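Local coordinates for putative immunoglobulin A1 protease (Bacteroides ovatus, PDB 3N6Z), which is of unestablished function but is probably a hydrolase, a putative protease acting on immunoglobulin A1, at residues Val64-Gly68 / Pro97-Asp101; Asn161-Arg167 / Tyr194-Tyr200. All blocks are in the same frame, centred on the assembly; numbering follows the deposited sequence. Where two conformers were deposited one is given.

Contact 1: Val64-Gly68 / Pro97-Asp101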
ATOM      1  N   VAL A  64     -17.406   6.392 -14.534  1.00  8.01           N
ATOM      2  CA  VAL A  64     -17.115   7.809 -14.829  1.00  8.07           C
ATOM      3  C   VAL A  64     -15.622   8.104 -15.012  1.00  7.73           C
ATOM      4  O   VAL A  64     -15.209   9.259 -15.191  1.00  8.46           O
ATOM      5  CB  VAL A  64     -17.743   8.746 -13.750  1.00  8.44           C
ATOM      6  CG1 VAL A  64     -19.263   8.685 -13.788  1.00 10.60           C
ATOM      7  CG2 VAL A  64     -17.135   8.481 -12.365  1.00  8.37           C
ATOM      8  N   LEU A  65     -14.791   7.058 -15.025  1.00  8.10           N
ATOM      9  CA  LEU A  65     -13.371   7.188 -15.379  1.00  8.04           C
ATOM     10  C   LEU A  65     -13.233   7.660 -16.843  1.00  7.97           C
ATOM     11  O   LEU A  65     -14.108   7.377 -17.683  1.00  8.64           O
ATOM     12  CB  LEU A  65     -12.641   5.893 -15.158  1.00  8.39           C
ATOM     13  CG  LEU A  65     -12.593   5.394 -13.698  1.00  8.87           C
ATOM     14  CD1 LEU A  65     -11.946   4.008 -13.638  1.00 10.42           C
ATOM     15  CD2 LEU A  65     -11.874   6.420 -12.742  1.00  9.79           C
ATOM     16  N   LYS A  66     -12.169   8.381 -17.140  1.00  8.32           N
ATOM     17  CA  LYS A  66     -11.924   8.955 -18.476  1.00  9.69           C
ATOM     18  C   LYS A  66     -10.492   8.662 -18.904  1.00  9.44           C
ATOM     19  O   LYS A  66      -9.528   8.968 -18.197  1.00  9.64           O
ATOM     20  CB  LYS A  66     -12.184  10.454 -18.472  1.00  9.59           C
ATOM     21  CG  LYS A  66     -13.632  10.840 -18.215  1.00 12.14           C
ATOM     22  CD  LYS A  66     -13.864  12.336 -18.065  1.00 16.65           C
ATOM     23  CE  LYS A  66     -13.717  13.069 -19.360  1.00 21.58           C
ATOM     24  NZ  LYS A  66     -14.051  14.541 -19.155  1.00 22.63           N
ATOM     25  N   SER A  67     -10.349   8.029 -20.062  0.70  9.12           N
ATOM     26  CA  SER A  67      -9.041   7.672 -20.602  0.70  9.59           C
ATOM     27  C   SER A  67      -8.159   8.890 -20.941  0.70 11.60           C
ATOM     28  O   SER A  67      -6.938   8.803 -20.930  0.70 15.10           O
ATOM     29  CB  SER A  67      -9.219   6.782 -21.844  0.70 10.39           C
ATOM     30  OG  SER A  67      -9.850   7.473 -22.914  0.70 10.45           O
ATOM     31  N   GLY A  68      -8.797  10.008 -21.235  0.70 12.27           N
ATOM     32  CA  GLY A  68      -8.100  11.247 -21.620  0.70 13.72           C
ATOM     33  C   GLY A  68      -7.707  12.234 -20.529  0.70 14.55           C
ATOM     34  O   GLY A  68      -6.929  13.161 -20.796  0.70 16.84           O
ATOM     35  N   PRO A  97      -5.379   3.136 -18.542  1.00  7.77           N
ATOM     36  CA  PRO A  97      -5.473   4.516 -19.042  1.00  7.58           C
ATOM     37  C   PRO A  97      -6.073   5.561 -18.088  1.00  7.65           C
ATOM     38  O   PRO A  97      -6.038   6.739 -18.412  1.00 10.27           O
ATOM     39  CB  PRO A  97      -6.397   4.356 -20.266  1.00  9.63           C
ATOM     40  CG  PRO A  97      -7.366   3.276 -19.820  1.00  9.77           C
ATOM     41  CD  PRO A  97      -6.410   2.278 -19.167  1.00  8.46           C
ATOM     42  N   TYR A  98      -6.631   5.137 -16.955  1.00  7.45           N
ATOM     43  CA  TYR A  98      -7.422   6.022 -16.100  1.00  7.28           C
ATOM     44  C   TYR A  98      -6.611   6.580 -14.945  1.00  8.10           C
ATOM     45  O   TYR A  98      -6.330   5.849 -13.989  1.00 13.10           O
ATOM     46  CB  TYR A  98      -8.600   5.227 -15.533  1.00  8.11           C
ATOM     47  CG  TYR A  98      -9.521   4.633 -16.581  1.00  8.59           C
ATOM     48  CD1 TYR A  98     -10.048   5.418 -17.601  1.00  9.87           C
ATOM     49  CD2 TYR A  98      -9.873   3.310 -16.533  1.00  8.40           C
ATOM     50  CE1 TYR A  98     -10.918   4.883 -18.542  1.00  8.27           C
ATOM     51  CE2 TYR A  98     -10.741   2.766 -17.450  1.00  8.94           C
ATOM     52  CZ  TYR A  98     -11.262   3.552 -18.460  1.00  8.13           C
ATOM     53  OH  TYR A  98     -12.145   3.041 -19.380  1.00 11.54           O
ATOM     54  N   GLU A  99      -6.326   7.884 -14.988  1.00  7.80           N
ATOM     55  CA  GLU A  99      -5.701   8.590 -13.891  1.00  7.81           C
ATOM     56  C   GLU A  99      -6.776   8.988 -12.876  1.00  7.42           C
ATOM     57  O   GLU A  99      -7.903   9.354 -13.253  1.00  7.90           O
ATOM     58  CB  GLU A  99      -4.957   9.824 -14.386  1.00  8.34           C
ATOM     59  CG  GLU A  99      -3.791   9.489 -15.317  1.00  9.06           C
ATOM     60  CD  GLU A  99      -3.261  10.691 -16.055  1.00  9.70           C
ATOM     61  OE1 GLU A  99      -3.316  11.813 -15.488  1.00 12.76           O
ATOM     62  OE2 GLU A  99      -2.756  10.501 -17.179  1.00 12.27           O
ATOM     63  N   ILE A 100      -6.408   8.946 -11.599  1.00  7.31           N
ATOM     64  CA  ILE A 100      -7.362   9.146 -10.507  1.00  7.48           C
ATOM     65  C   ILE A 100      -6.768   9.997  -9.402  1.00  7.22           C
ATOM     66  O   ILE A 100      -5.604   9.839  -9.024  1.00  8.65           O
ATOM     67  CB  ILE A 100      -7.821   7.786  -9.907  1.00  7.81           C
ATOM     68  CG1 ILE A 100      -8.555   6.947 -10.951  1.00  7.77           C
ATOM     69  CG2 ILE A 100      -8.683   7.997  -8.642  1.00  9.03           C
ATOM     70  CD1 ILE A 100      -8.772   5.479 -10.546  1.00  8.91           C
ATOM     71  N   ASP A 101      -7.558  10.952  -8.931  1.00  7.56           N
ATOM     72  CA  ASP A 101      -7.300  11.694  -7.696  1.00  8.04           C
ATOM     73  C   ASP A 101      -8.394  11.291  -6.720  1.00  7.58           C
ATOM     74  O   ASP A 101      -9.554  11.527  -6.971  1.00  8.26           O
ATOM     75  CB  ASP A 101      -7.293  13.214  -7.919  1.00  8.68           C
ATOM     76  CG  ASP A 101      -6.820  13.954  -6.705  1.00 10.08           C
ATOM     77  OD1 ASP A 101      -7.652  14.169  -5.808  1.00 12.45           O
ATOM     78  OD2 ASP A 101      -5.621  14.281  -6.629  1.00 13.65           O
TER
HETATM   79  O   HOH W   1      -9.711   8.676 -15.381  1.00  8.81           O
HETATM   80  O   HOH W   2      -6.811   9.265 -17.578  0.70 10.07           O
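The Tyr-98 ring lies against Leu-65 on one face and against its own neighbour Pro-97 on the other. Leu-65 CB makes a CH-pi contact, 3.7 Å from the Tyr-98 ring centroid and 18° off the ring normal. Pro-97 CG sits over the centre of the opposite face. The backbone of 64-68 passes along the ring edge: Lys-66 C lies near the ring plane, 3.5 Å from Tyr-98 CD1, and Ser-67 N is close to CE1. Leu-65 and Tyr-98 cross at about a right angle. With CG of Leu-65 anti to its carbonyl carbon (chi1 -63°), the two methyls divide the work. Leu-65 CD1 lies farther along the same face, 3.6 Å from Tyr-98 CD2. Leu-65 CD2 packs on the buried Ile-100, 3.8 Å from its CG1.

These segments belong to neighbouring coils of a parallel beta-helix. The loop 64-68 leads into strand 71-75, which pairs in parallel with strand 100-105. Asn-91 OD1 accepts from Tyr-98 N and helps fix the loop end of 97-101.

Between Lys-66 and Glu-99 the backbones stand farther apart than at Ser-67 and Pro-97, and two waters bridge them. The first accepts from Lys-66 N at 3.0 Å and is placed to donate to Glu-99 O. The second accepts from Glu-99 N at 3.0 Å. It is placed to donate to Lys-66 O and to Pro-97 O, the latter at 2.8 Å, with more acceptors in reach than it has protons.

Contact 2: Asn161-Arg167 / Tyr194-Tyr200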
ATOM      1  N   ASN A 161       5.577  10.477 -19.218  1.00 17.42           N
ATOM      2  CA  ASN A 161       4.621  11.447 -18.742  1.00 15.49           C
ATOM      3  C   ASN A 161       4.481  11.248 -17.231  1.00 12.58           C
ATOM      4  O   ASN A 161       3.989  10.207 -16.774  1.00 12.72           O
ATOM      5  CB  ASN A 161       3.308  11.169 -19.459  1.00 17.30           C
ATOM      6  CG  ASN A 161       2.139  11.932 -18.912  1.00 20.30           C
ATOM      7  OD1 ASN A 161       2.247  12.845 -18.057  1.00 18.26           O
ATOM      8  ND2 ASN A 161       0.956  11.571 -19.451  1.00 23.93           N
ATOM      9  N   GLY A 162       4.872  12.261 -16.471  1.00 12.71           N
ATOM     10  CA  GLY A 162       4.856  12.220 -15.012  1.00 12.53           C
ATOM     11  C   GLY A 162       3.490  12.010 -14.406  1.00 10.77           C
ATOM     12  O   GLY A 162       3.370  11.622 -13.231  1.00 11.54           O
ATOM     13  N   ASN A 163       2.432  12.221 -15.203  1.00 10.54           N
ATOM     14  CA  ASN A 163       1.081  11.918 -14.742  1.00 10.26           C
ATOM     15  C   ASN A 163       0.842  10.427 -14.527  1.00  9.43           C
ATOM     16  O   ASN A 163      -0.173  10.052 -13.938  1.00  9.68           O
ATOM     17  CB  ASN A 163       0.049  12.486 -15.706  1.00 10.60           C
ATOM     18  CG  ASN A 163       0.005  14.003 -15.706  1.00 12.56           C
ATOM     19  OD1 ASN A 163       0.448  14.676 -14.755  1.00 13.44           O
ATOM     20  ND2 ASN A 163      -0.586  14.551 -16.767  1.00 16.64           N
ATOM     21  N   LYS A 164       1.801   9.571 -14.931  1.00  9.74           N
ATOM     22  CA  LYS A 164       1.713   8.128 -14.696  1.00  8.40           C
ATOM     23  C   LYS A 164       2.408   7.668 -13.409  1.00  9.22           C
ATOM     24  O   LYS A 164       2.329   6.473 -13.063  1.00  9.54           O
ATOM     25  CB  LYS A 164       2.251   7.389 -15.936  1.00 10.21           C
ATOM     26  CG  LYS A 164       1.513   7.777 -17.240  1.00 11.71           C
ATOM     27  CD  LYS A 164      -0.002   7.744 -17.145  1.00 13.25           C
ATOM     28  CE  LYS A 164      -0.711   7.939 -18.449  1.00 14.35           C
ATOM     29  NZ  LYS A 164      -2.214   8.039 -18.285  1.00 13.76           N
ATOM     30  N   THR A 165       3.031   8.585 -12.671  1.00 10.09           N
ATOM     31  CA  THR A 165       3.507   8.280 -11.318  1.00  9.70           C
ATOM     32  C   THR A 165       2.297   8.239 -10.376  1.00  8.82           C
ATOM     33  O   THR A 165       1.206   8.700 -10.712  1.00  8.52           O
ATOM     34  CB  THR A 165       4.536   9.349 -10.808  1.00  9.64           C
ATOM     35  OG1 THR A 165       3.888  10.643 -10.794  1.00  9.44           O
ATOM     36  CG2 THR A 165       5.788   9.403 -11.701  1.00 10.23           C
ATOM     37  N   GLY A 166       2.490   7.671  -9.209  1.00  7.96           N
ATOM     38  CA  GLY A 166       1.422   7.557  -8.216  1.00  7.26           C
ATOM     39  C   GLY A 166       1.896   7.725  -6.802  1.00  7.72           C
ATOM     40  O   GLY A 166       3.007   7.331  -6.478  1.00  7.50           O
ATOM     41  N   ARG A 167       1.045   8.320  -5.953  1.00  7.42           N
ATOM     42  CA  ARG A 167       1.375   8.584  -4.564  1.00  7.27           C
ATOM     43  C   ARG A 167       0.213   8.173  -3.662  1.00  7.89           C
ATOM     44  O   ARG A 167      -0.963   8.423  -3.994  1.00  7.75           O
ATOM     45  CB  ARG A 167       1.659  10.052  -4.359  1.00  8.40           C
ATOM     46  CG  ARG A 167       2.898  10.527  -5.120  1.00  8.39           C
ATOM     47  CD  ARG A 167       2.887  12.007  -5.425  1.00  8.42           C
ATOM     48  NE  ARG A 167       1.826  12.334  -6.384  1.00  7.77           N
ATOM     49  CZ  ARG A 167       1.878  12.093  -7.700  1.00  7.87           C
ATOM     50  NH1 ARG A 167       2.970  11.616  -8.261  1.00 10.56           N
ATOM     51  NH2 ARG A 167       0.806  12.327  -8.452  1.00  8.96           N
ATOM     52  N   TYR A 194       9.880  10.339 -12.530  1.00 12.20           N
ATOM     53  CA  TYR A 194      10.305  10.833 -13.845  1.00 12.60           C
ATOM     54  C   TYR A 194       9.427  12.022 -14.218  1.00 11.75           C
ATOM     55  O   TYR A 194       8.370  12.240 -13.644  1.00 12.19           O
ATOM     56  CB  TYR A 194      10.199   9.726 -14.919  1.00 12.58           C
ATOM     57  CG  TYR A 194       8.917   8.927 -14.830  1.00 12.63           C
ATOM     58  CD1 TYR A 194       7.766   9.375 -15.426  1.00 12.73           C
ATOM     59  CD2 TYR A 194       8.868   7.729 -14.138  1.00 11.80           C
ATOM     60  CE1 TYR A 194       6.582   8.675 -15.335  1.00 12.61           C
ATOM     61  CE2 TYR A 194       7.679   7.015 -14.022  1.00 10.74           C
ATOM     62  CZ  TYR A 194       6.525   7.494 -14.641  1.00 11.06           C
ATOM     63  OH  TYR A 194       5.344   6.782 -14.529  1.00 12.83           O
ATOM     64  N   ASP A 195       9.911  12.826 -15.166  1.00 13.19           N
ATOM     65  CA  ASP A 195       9.170  13.941 -15.741  1.00 13.06           C
ATOM     66  C   ASP A 195       8.584  14.878 -14.678  1.00 13.18           C
ATOM     67  O   ASP A 195       7.439  15.311 -14.780  1.00 15.98           O
ATOM     68  CB  ASP A 195       8.105  13.425 -16.703  1.00 13.81           C
ATOM     69  CG  ASP A 195       7.434  14.517 -17.504  1.00 16.23           C
ATOM     70  OD1 ASP A 195       8.138  15.433 -18.001  1.00 18.05           O
ATOM     71  OD2 ASP A 195       6.192  14.475 -17.642  1.00 15.54           O
ATOM     72  N   GLY A 196       9.391  15.199 -13.658  1.00 13.53           N
ATOM     73  CA  GLY A 196       9.003  16.171 -12.655  1.00 14.70           C
ATOM     74  C   GLY A 196       8.061  15.707 -11.559  1.00 13.76           C
ATOM     75  O   GLY A 196       7.637  16.527 -10.734  1.00 16.42           O
ATOM     76  N   GLN A 197       7.720  14.418 -11.556  1.00 12.00           N
ATOM     77  CA  GLN A 197       6.832  13.846 -10.541  1.00 11.12           C
ATOM     78  C   GLN A 197       7.465  12.613  -9.928  1.00 11.27           C
ATOM     79  O   GLN A 197       8.416  12.024 -10.473  1.00 12.06           O
ATOM     80  CB  GLN A 197       5.469  13.530 -11.158  1.00 12.07           C
ATOM     81  CG  GLN A 197       4.728  14.780 -11.646  1.00 12.16           C
ATOM     82  CD  GLN A 197       3.293  14.501 -12.017  1.00 12.30           C
ATOM     83  OE1 GLN A 197       2.539  13.978 -11.195  1.00 12.99           O
ATOM     84  NE2 GLN A 197       2.897  14.864 -13.247  1.00 13.18           N
ATOM     85  N   GLU A 198       6.951  12.227  -8.758  1.00 10.99           N
ATOM     86  CA  GLU A 198       7.543  11.137  -8.004  1.00 10.29           C
ATOM     87  C   GLU A 198       6.497  10.140  -7.571  1.00  9.67           C
ATOM     88  O   GLU A 198       5.353  10.525  -7.317  1.00 10.63           O
ATOM     89  CB  GLU A 198       8.158  11.691  -6.746  1.00 11.96           C
ATOM     90  CG  GLU A 198       9.220  12.755  -6.958  1.00 13.71           C
ATOM     91  CD  GLU A 198       9.771  13.253  -5.629  1.00 17.01           C
ATOM     92  OE1 GLU A 198       9.196  14.210  -5.069  1.00 24.86           O
ATOM     93  OE2 GLU A 198      10.712  12.643  -5.111  1.00 18.49           O
ATOM     94  N   SER A 199       6.872   8.866  -7.513  1.00  8.25           N
ATOM     95  CA  SER A 199       6.040   7.841  -6.881  1.00  8.62           C
ATOM     96  C   SER A 199       6.534   7.582  -5.466  1.00  8.34           C
ATOM     97  O   SER A 199       7.746   7.378  -5.246  1.00  9.07           O
ATOM     98  CB  SER A 199       6.005   6.539  -7.669  1.00  8.52           C
ATOM     99  OG  SER A 199       5.438   6.704  -8.965  1.00  9.09           O
ATOM    100  N   TYR A 200       5.612   7.583  -4.502  1.00  7.95           N
ATOM    101  CA  TYR A 200       5.971   7.382  -3.118  1.00  7.76           C
ATOM    102  C   TYR A 200       4.783   7.006  -2.254  1.00  8.16           C
ATOM    103  O   TYR A 200       3.611   7.219  -2.628  1.00  7.34           O
ATOM    104  CB  TYR A 200       6.692   8.606  -2.537  1.00  8.75           C
ATOM    105  CG  TYR A 200       5.967   9.923  -2.576  1.00  8.51           C
ATOM    106  CD1 TYR A 200       5.041  10.262  -1.596  1.00  9.23           C
ATOM    107  CD2 TYR A 200       6.299  10.892  -3.533  1.00  9.61           C
ATOM    108  CE1 TYR A 200       4.446  11.503  -1.581  1.00  9.58           C
ATOM    109  CE2 TYR A 200       5.716  12.156  -3.524  1.00 10.08           C
ATOM    110  CZ  TYR A 200       4.788  12.453  -2.545  1.00  9.29           C
ATOM    111  OH  TYR A 200       4.192  13.698  -2.522  1.00 12.35           O
TER
HETATM  112  O   HOH W   3       0.845  11.531 -11.209  1.00  9.15           O
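Thr-165 and Tyr-194 meet where two adjacent coils of the parallel beta-helix come together, just before Arg-167 and Tyr-200 form a parallel beta bridge. This inner part is tight. Thr-165 CG2 lies over the Tyr-194 ring face, 3.8 Å from its centroid, and Leu-156 O takes the Tyr-194 hydroxyl. A CB on Gly-162 would collide with Asp-195 O. Gly-166 N donates almost straight to Ser-199 OG (3.1 Å, 167°), which also bonds to Asn-192 O.

The outer side is looser and more polar. Exposed Asp-195 accepts from Gly-162 N through the anti lone pair of OD2 (2.8 Å). Gln-197 NE2 donates to Asn-163 OD1, with the two amide planes 69° apart. A water links Gln-197 OE1, Thr-165 O and Arg-167 NH2.

Arg-167 joins the two sides. Its chain bends at chi3 (-67°), which brings the guanidinium edge-on to Thr-165 OG1 while CG rests above the centre of the Tyr-200 ring. Replacing Arg-167 by alanine would strip CG from over that ring and is likely to leave Glu-198 O and Asp-129 without their guanidinium partner. Arg-167 NH1 serves two acceptors near its own plane: Glu-198 O at 2.8 Å and Thr-165 OG1 at 2.9 Å.

Contact 1 comes first along the chain and closes before contact 2 opens. Their centres lie about 15 Å apart, on the same side of the chain's centre. Both reach one run of parallel strands in the beta-helix: 71-75, 100-105, 125-131, 166-169 and 200-202. Contact 1 joins coils near the N-terminal end, and contact 2 joins coils further along. Strand 125-131 lies between them and is salt-bridged from both sides, by Asp-101 to Arg-131 and by Arg-167 to Asp-129. A direct link spans the gap as well: Lys-164 NZ is 2.8 Å from Glu-99 OE2 in a salt bridge. It ties loops leading into strands 100-105 and 166-169, across the strand 125-131 between them.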